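PDB 4HTE: nicking enzyme from Staphylococcus aureus, which probably nicks plasmid DNA at the origin of transfer to start conjugative spread of antibiotic resistance, this chain being its helical C-terminal domain. Local coordinates for residues I94-N99 / F114-I119; Y283-V288 / D346-F351; L14-Y19 / I119-D124. All blocks are in the same frame, centred on the assembly; numbering follows the deposited sequence.

From the N terminus, the loop 14-19 comes first. It meets 119-124, at the end of helix 109-122, and interaction 3 thereby closes a loop of about a hundred residues. Interaction 1 falls within that loop. It joins the end of helix 64-99 to helix 109-122 and closes a much shorter connection. The two contacts share I119 and touch: F95 packs on L120, and Y19 lies along I94 and K98. Both belong to the middle helical domain of the nicking enzyme family. Interaction 2 follows later in the chain without nesting or crossing. It ties helix 278-293 to the last helix, 342-351, its centre about 55 Å from the centre of each of the other two.

Interaction 1: I94-N99 / F114-I119; sequences IFFDKN and FITRTI
F95 and F96 carry this contact from the end of helix 64-99, against I115, T116 and I119 of helix 109-122. The apolar part is centred on F95. Its ring reaches across because CG lies anti to the backbone N (chi1 176°). The side chains of F95 and T116 run past each other in opposite senses. CA of T116 lies over one face of the ring, and T116 CG2 is 3.9 Å from F95 CB. The F95 and I119 side chains cross at about a right angle, with F95 CZ 3.8 Å from I119 CG2, oblique to the ring. F96 CZ approaches I115 CD1 more loosely, at 4.5 Å.

This is packing between two consecutive helices of an all-helical domain. Their short segments cross at 73°, with axes 10.4 Å apart at closest approach. The nearest CA atoms belong to F95 and T116. All five touching side chains are buried.

The polar atom in the contact is OG1 of T116, and no hydrogen bond crosses between the segments. OG1 comes to the edge of the F96 ring, 3.8 Å from CE1, and it is also close to CD1 of F95. It is satisfied within its own helix by a hydrogen bond to the carbonyl of K112. I115 also touches I135 of helix 130-152, and A92 lies against T116.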
# COMPACT_ATOMS: atom_id res chain seq x y z
N ILE A 94 -20.99 12.64 -19.63
CA ILE A 94 -21.00 13.52 -20.79
C ILE A 94 -19.68 13.39 -21.54
O ILE A 94 -19.66 13.20 -22.76
CB ILE A 94 -21.18 15.00 -20.39
CG1 ILE A 94 -22.49 15.21 -19.63
CG2 ILE A 94 -21.14 15.90 -21.62
CD1 ILE A 94 -22.65 16.61 -19.06
N PHE A 95 -18.58 13.49 -20.80
CA PHE A 95 -17.25 13.44 -21.38
C PHE A 95 -17.06 12.22 -22.28
O PHE A 95 -16.48 12.31 -23.36
CB PHE A 95 -16.19 13.43 -20.28
CG PHE A 95 -14.79 13.28 -20.79
CD1 PHE A 95 -14.26 12.03 -21.05
CD2 PHE A 95 -13.99 14.39 -21.01
CE1 PHE A 95 -12.97 11.88 -21.53
CE2 PHE A 95 -12.70 14.26 -21.48
CZ PHE A 95 -12.19 13.00 -21.74
N PHE A 96 -17.55 11.07 -21.82
CA PHE A 96 -17.37 9.82 -22.56
C PHE A 96 -18.21 9.77 -23.83
O PHE A 96 -17.69 9.46 -24.90
CB PHE A 96 -17.68 8.62 -21.66
CG PHE A 96 -16.48 8.04 -20.99
CD1 PHE A 96 -15.96 8.61 -19.84
CD2 PHE A 96 -15.85 6.92 -21.52
CE1 PHE A 96 -14.84 8.07 -19.23
CE2 PHE A 96 -14.73 6.38 -20.90
CZ PHE A 96 -14.23 6.96 -19.76
N ASP A 97 -19.50 10.07 -23.71
CA ASP A 97 -20.37 10.09 -24.88
C ASP A 97 -19.77 10.98 -25.96
O ASP A 97 -19.82 10.66 -27.14
CB ASP A 97 -21.76 10.60 -24.50
CG ASP A 97 -22.40 9.79 -23.39
OD1 ASP A 97 -22.03 8.61 -23.22
OD2 ASP A 97 -23.29 10.33 -22.69
N LYS A 98 -19.19 12.10 -25.53
CA LYS A 98 -18.66 13.10 -26.46
C LYS A 98 -17.33 12.67 -27.08
O LYS A 98 -17.09 12.90 -28.27
CB LYS A 98 -18.47 14.43 -25.73
CG LYS A 98 -19.73 14.99 -25.10
CD LYS A 98 -20.21 16.25 -25.81
CE LYS A 98 -21.19 17.03 -24.96
NZ LYS A 98 -21.44 18.40 -25.48
N ASN A 99 -16.46 12.05 -26.28
CA ASN A 99 -15.10 11.77 -26.71
C ASN A 99 -14.78 10.28 -26.87
O ASN A 99 -14.14 9.88 -27.84
CB ASN A 99 -14.11 12.40 -25.73
CG ASN A 99 -14.29 13.91 -25.62
OD1 ASN A 99 -14.65 14.43 -24.57
ND2 ASN A 99 -14.06 14.61 -26.72
N PHE A 114 -12.35 9.11 -12.66
CA PHE A 114 -10.90 9.24 -12.55
C PHE A 114 -10.29 9.62 -13.89
O PHE A 114 -9.51 10.57 -13.98
CB PHE A 114 -10.28 7.94 -12.05
CG PHE A 114 -8.80 8.04 -11.75
CD1 PHE A 114 -8.36 8.60 -10.57
CD2 PHE A 114 -7.87 7.57 -12.66
CE1 PHE A 114 -7.00 8.70 -10.29
CE2 PHE A 114 -6.51 7.66 -12.39
CZ PHE A 114 -6.08 8.23 -11.21
N ILE A 115 -10.66 8.89 -14.93
CA ILE A 115 -10.13 9.13 -16.27
C ILE A 115 -10.54 10.51 -16.77
O ILE A 115 -9.71 11.27 -17.27
CB ILE A 115 -10.62 8.06 -17.26
CG1 ILE A 115 -10.16 6.68 -16.81
CG2 ILE A 115 -10.12 8.37 -18.66
CD1 ILE A 115 -10.44 5.57 -17.80
N THR A 116 -11.82 10.82 -16.64
CA THR A 116 -12.36 12.10 -17.06
C THR A 116 -11.55 13.25 -16.47
O THR A 116 -11.13 14.16 -17.17
CB THR A 116 -13.83 12.26 -16.64
OG1 THR A 116 -14.65 11.36 -17.38
CG2 THR A 116 -14.31 13.69 -16.87
N ARG A 117 -11.34 13.19 -15.16
CA ARG A 117 -10.68 14.26 -14.43
C ARG A 117 -9.20 14.39 -14.77
O ARG A 117 -8.64 15.48 -14.76
CB ARG A 117 -10.84 14.04 -12.93
CG ARG A 117 -12.28 14.14 -12.46
CD ARG A 117 -12.78 15.58 -12.53
NE ARG A 117 -12.02 16.44 -11.64
CZ ARG A 117 -12.20 17.75 -11.53
NH1 ARG A 117 -13.11 18.38 -12.25
NH2 ARG A 117 -11.45 18.45 -10.68
N THR A 118 -8.57 13.26 -15.08
CA THR A 118 -7.14 13.25 -15.38
C THR A 118 -6.88 13.85 -16.76
O THR A 118 -5.92 14.59 -16.95
CB THR A 118 -6.57 11.83 -15.32
OG1 THR A 118 -7.54 10.94 -14.77
CG2 THR A 118 -5.31 11.79 -14.46
N ILE A 119 -7.75 13.53 -17.71
CA ILE A 119 -7.61 14.04 -19.08
C ILE A 119 -7.72 15.56 -19.12
O ILE A 119 -7.04 16.21 -19.92
CB ILE A 119 -8.69 13.45 -20.01
CG1 ILE A 119 -8.51 11.94 -20.17
CG2 ILE A 119 -8.62 14.13 -21.37
CD1 ILE A 119 -7.52 11.54 -21.25

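Interaction 2: Y283-V288 / D346-F351; sequences YITEQV and DNIEEF
Helices 278-293 and 342-351 run nearly parallel here, their segment axes 20° apart and 9.1 Å from each other, with T285 facing N347 at a CA separation of 6.1 Å. One hydrogen bond crosses. ND2 of N347 donates to OG1 of T285 over 3.1 Å, almost straight at 177°. The hydroxyl oxygen lies in the amide plane, which would help hold the amide in this rotation. The same OG1 is hydrogen-bonded to the carbonyl of K282, one turn back. With chi1 at 60°, the T285 hydroxyl sits between the backbone N and the carbonyl carbon. The methyl CG2 is then turned to I348, 3.6 Å from CG1. CG of E286, an exposed residue, borders the N347 amide. V288 and the F351 ring also face each other, but they are modelled too close for detail to be trusted.

F321 packs on V288, whose side chain is about 8 Å from that of D328, a calcium site seen for this protein though unoccupied in this chain. NE2 of Q292, further along helix 278-293, is hydrogen-bonded to the carbonyl O of F351. Helix 327-339 covers one side of the pair: Y333 touches I348, L329 touches F351, and L332 touches I284.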
# COMPACT_ATOMS: atom_id res chain seq x y z
N TYR A 283 33.14 -7.18 -0.31
CA TYR A 283 33.17 -5.96 0.49
C TYR A 283 31.94 -5.86 1.38
O TYR A 283 32.05 -5.71 2.60
CB TYR A 283 33.25 -4.74 -0.42
CG TYR A 283 33.40 -3.42 0.31
CD1 TYR A 283 32.33 -2.83 0.95
CD2 TYR A 283 34.63 -2.77 0.35
CE1 TYR A 283 32.47 -1.63 1.62
CE2 TYR A 283 34.78 -1.57 1.01
CZ TYR A 283 33.69 -1.00 1.64
OH TYR A 283 33.83 0.20 2.31
N ILE A 284 30.77 -5.94 0.76
CA ILE A 284 29.50 -5.75 1.46
C ILE A 284 29.37 -6.70 2.65
O ILE A 284 29.04 -6.27 3.75
CB ILE A 284 28.30 -5.96 0.51
CG1 ILE A 284 28.31 -4.90 -0.60
CG2 ILE A 284 26.99 -5.90 1.28
CD1 ILE A 284 27.23 -5.09 -1.65
N THR A 285 29.62 -7.98 2.42
CA THR A 285 29.51 -8.97 3.49
C THR A 285 30.41 -8.59 4.66
O THR A 285 29.97 -8.58 5.81
CB THR A 285 29.88 -10.38 3.00
OG1 THR A 285 31.23 -10.40 2.52
CG2 THR A 285 28.93 -10.84 1.90
N GLU A 286 31.66 -8.28 4.36
CA GLU A 286 32.62 -7.91 5.39
C GLU A 286 32.08 -6.77 6.25
O GLU A 286 32.13 -6.82 7.47
CB GLU A 286 33.95 -7.49 4.76
CG GLU A 286 34.68 -8.62 4.07
CD GLU A 286 35.83 -8.13 3.22
OE1 GLU A 286 35.85 -6.92 2.90
OE2 GLU A 286 36.70 -8.95 2.86
N GLN A 287 31.56 -5.73 5.59
CA GLN A 287 31.00 -4.58 6.28
C GLN A 287 29.84 -4.97 7.19
O GLN A 287 29.78 -4.56 8.35
CB GLN A 287 30.54 -3.52 5.28
CG GLN A 287 31.66 -2.90 4.48
CD GLN A 287 32.65 -2.15 5.35
OE1 GLN A 287 32.47 -0.97 5.65
NE2 GLN A 287 33.71 -2.84 5.77
N VAL A 288 28.92 -5.77 6.66
CA VAL A 288 27.83 -6.27 7.46
C VAL A 288 28.36 -6.87 8.76
O VAL A 288 27.79 -6.66 9.84
CB VAL A 288 27.04 -7.34 6.69
CG1 VAL A 288 26.14 -8.11 7.63
CG2 VAL A 288 26.24 -6.70 5.57
N ASP A 346 29.98 -17.59 3.01
CA ASP A 346 30.47 -17.99 4.33
C ASP A 346 30.37 -16.84 5.33
O ASP A 346 29.94 -17.04 6.47
CB ASP A 346 31.92 -18.47 4.24
CG ASP A 346 32.03 -19.91 3.76
OD1 ASP A 346 32.87 -20.17 2.87
OD2 ASP A 346 31.29 -20.77 4.27
N ASN A 347 30.77 -15.64 4.91
CA ASN A 347 30.66 -14.46 5.76
C ASN A 347 29.22 -14.23 6.20
O ASN A 347 28.96 -13.88 7.36
CB ASN A 347 31.17 -13.22 5.03
CG ASN A 347 32.68 -13.22 4.85
OD1 ASN A 347 33.39 -13.99 5.49
ND2 ASN A 347 33.18 -12.34 3.99
N ILE A 348 28.28 -14.42 5.28
CA ILE A 348 26.87 -14.22 5.57
C ILE A 348 26.34 -15.29 6.53
O ILE A 348 25.49 -15.02 7.37
CB ILE A 348 26.02 -14.23 4.28
CG1 ILE A 348 26.46 -13.09 3.36
CG2 ILE A 348 24.54 -14.09 4.62
CD1 ILE A 348 25.72 -13.03 2.04
N GLU A 349 26.85 -16.51 6.39
CA GLU A 349 26.47 -17.61 7.28
C GLU A 349 26.93 -17.33 8.71
O GLU A 349 26.24 -17.69 9.66
CB GLU A 349 27.06 -18.93 6.78
CG GLU A 349 26.41 -19.48 5.51
CD GLU A 349 27.10 -20.72 4.98
OE1 GLU A 349 28.04 -21.21 5.63
OE2 GLU A 349 26.69 -21.22 3.90
N GLU A 350 28.09 -16.70 8.85
CA GLU A 350 28.61 -16.34 10.16
C GLU A 350 27.72 -15.28 10.79
O GLU A 350 27.49 -15.28 12.00
CB GLU A 350 30.05 -15.82 10.04
N PHE A 351 27.23 -14.36 9.96
CA PHE A 351 26.32 -13.31 10.41
C PHE A 351 25.03 -13.93 10.95
O PHE A 351 24.66 -13.70 12.10
CB PHE A 351 26.00 -12.35 9.26
CG PHE A 351 25.08 -11.21 9.65
CD1 PHE A 351 25.61 -9.97 9.98
CD2 PHE A 351 23.71 -11.37 9.66
CE1 PHE A 351 24.77 -8.92 10.33
CE2 PHE A 351 22.87 -10.33 10.01
CZ PHE A 351 23.40 -9.10 10.35

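Interaction 3: L14-Y19 / I119-D124; sequences LNAFSY and ILNDRD
The side-chain amide of N121 is a flat group that touches A16 across this contact. CB of A16 approaches the outer end of the amide obliquely, lifted to one side of its plane, about equally near its two terminal atoms and 3.7 Å from CG. The ring of Y19 packs on I94 and K98 of helix 64-99. The guanidinium of R123 belongs to its own segment. Its NH1 donates to the carbonyl O of D122 over 2.6 Å, from above the carbonyl plane. A weak salt bridge joins R123 to the carboxylate of D122 as well.

L120 gives the largest share of the buried surface. Its CB lies 3.8 Å from CA of A16. With CG beside the backbone N (chi1 -56°), the branch reaches the carbonyls of the turn, and CD1 meets two of their oxygens, N15 O at 3.2 Å and A16 O at 3.4 Å. The other methyl, CD2, is 4.5 Å from CB of L14. No hydrogen bond joins the two segments. The carbonyl of A16 is instead bonded to the side chain of Q91, on helix 64-99, which also touches L120.

The loop keeps its own shape. N15 to S18 form a type I beta turn, closed by S18 N to N15 O at 2.9 Å. The S18 hydroxyl can bond to N15 O or N15 OD1, but which one takes its proton is not settled.

The arrangement is a beta turn packed against a leucine near the end of helix 109-122. It packs the loop before helix 22-35 on that helix, both within the middle helical domain, away from the calcium sites.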
# COMPACT_ATOMS: atom_id res chain seq x y z
N LEU A 14 -9.77 20.98 -24.12
CA LEU A 14 -10.74 21.02 -23.03
C LEU A 14 -10.09 21.38 -21.70
O LEU A 14 -8.90 21.14 -21.50
CB LEU A 14 -11.44 19.67 -22.91
CG LEU A 14 -12.34 19.27 -24.07
CD1 LEU A 14 -12.82 17.83 -23.91
CD2 LEU A 14 -13.52 20.22 -24.18
N ASN A 15 -10.89 21.93 -20.79
CA ASN A 15 -10.42 22.28 -19.46
C ASN A 15 -11.28 21.62 -18.38
O ASN A 15 -12.34 21.06 -18.66
CB ASN A 15 -10.38 23.80 -19.27
CG ASN A 15 -11.76 24.40 -19.06
OD1 ASN A 15 -12.77 23.86 -19.51
ND2 ASN A 15 -11.80 25.54 -18.38
N ALA A 16 -10.82 21.72 -17.13
CA ALA A 16 -11.45 21.02 -16.01
C ALA A 16 -12.96 21.22 -15.90
O ALA A 16 -13.67 20.31 -15.47
CB ALA A 16 -10.78 21.44 -14.71
N PHE A 17 -13.45 22.39 -16.29
CA PHE A 17 -14.86 22.72 -16.12
C PHE A 17 -15.70 22.46 -17.36
O PHE A 17 -16.84 22.92 -17.46
CB PHE A 17 -15.01 24.18 -15.68
CG PHE A 17 -14.62 24.43 -14.25
CD1 PHE A 17 -13.31 24.24 -13.84
CD2 PHE A 17 -15.56 24.84 -13.32
CE1 PHE A 17 -12.95 24.46 -12.52
CE2 PHE A 17 -15.20 25.06 -12.00
CZ PHE A 17 -13.90 24.87 -11.60
N SER A 18 -15.14 21.72 -18.31
CA SER A 18 -15.87 21.35 -19.52
C SER A 18 -17.02 20.41 -19.16
O SER A 18 -16.89 19.56 -18.29
CB SER A 18 -14.94 20.67 -20.52
OG SER A 18 -13.93 21.56 -20.97
N TYR A 19 -18.15 20.58 -19.85
CA TYR A 19 -19.32 19.73 -19.64
C TYR A 19 -19.92 19.89 -18.25
O TYR A 19 -20.71 19.05 -17.81
CB TYR A 19 -18.95 18.26 -19.86
CG TYR A 19 -18.19 17.97 -21.13
CD1 TYR A 19 -18.80 18.10 -22.37
CD2 TYR A 19 -16.86 17.57 -21.08
CE1 TYR A 19 -18.10 17.83 -23.53
CE2 TYR A 19 -16.16 17.30 -22.24
CZ TYR A 19 -16.79 17.43 -23.46
OH TYR A 19 -16.09 17.17 -24.62
N ILE A 119 -7.75 13.53 -17.71
CA ILE A 119 -7.61 14.04 -19.08
C ILE A 119 -7.72 15.56 -19.12
O ILE A 119 -7.04 16.21 -19.92
CB ILE A 119 -8.69 13.45 -20.01
CG1 ILE A 119 -8.51 11.94 -20.17
CG2 ILE A 119 -8.62 14.13 -21.37
CD1 ILE A 119 -7.52 11.54 -21.25
N LEU A 120 -8.57 16.12 -18.27
CA LEU A 120 -8.84 17.55 -18.31
C LEU A 120 -7.71 18.40 -17.74
O LEU A 120 -7.37 19.45 -18.30
CB LEU A 120 -10.14 17.87 -17.57
CG LEU A 120 -11.39 17.14 -18.04
CD1 LEU A 120 -12.62 18.00 -17.80
CD2 LEU A 120 -11.30 16.74 -19.50
N ASN A 121 -7.14 17.96 -16.62
CA ASN A 121 -6.13 18.76 -15.93
C ASN A 121 -4.70 18.23 -16.07
O ASN A 121 -3.75 18.94 -15.76
CB ASN A 121 -6.46 18.87 -14.44
CG ASN A 121 -7.93 19.15 -14.18
OD1 ASN A 121 -8.80 18.62 -14.87
ND2 ASN A 121 -8.20 19.98 -13.18
N ASP A 122 -4.56 16.99 -16.53
CA ASP A 122 -3.25 16.35 -16.54
C ASP A 122 -2.89 15.70 -17.88
O ASP A 122 -2.01 14.84 -17.93
CB ASP A 122 -3.19 15.29 -15.42
CG ASP A 122 -1.77 14.91 -15.05
OD1 ASP A 122 -0.85 15.73 -15.28
OD2 ASP A 122 -1.58 13.79 -14.52
N ARG A 123 -3.56 16.11 -18.95
CA ARG A 123 -3.27 15.55 -20.27
C ARG A 123 -3.36 16.59 -21.39
O ARG A 123 -4.30 17.39 -21.43
CB ARG A 123 -4.22 14.40 -20.59
CG ARG A 123 -4.04 13.17 -19.72
CD ARG A 123 -2.82 12.36 -20.13
NE ARG A 123 -2.66 11.17 -19.29
CZ ARG A 123 -2.07 11.17 -18.09
NH1 ARG A 123 -1.58 12.29 -17.58
NH2 ARG A 123 -1.98 10.04 -17.41
N ASP A 124 -2.37 16.58 -22.27
CA ASP A 124 -2.46 17.30 -23.54
C ASP A 124 -2.99 16.31 -24.58
O ASP A 124 -2.56 15.16 -24.61
CB ASP A 124 -1.10 17.85 -23.95
CG ASP A 124 -0.56 18.88 -22.97
OD1 ASP A 124 -1.35 19.74 -22.53
OD2 ASP A 124 0.64 18.81 -22.63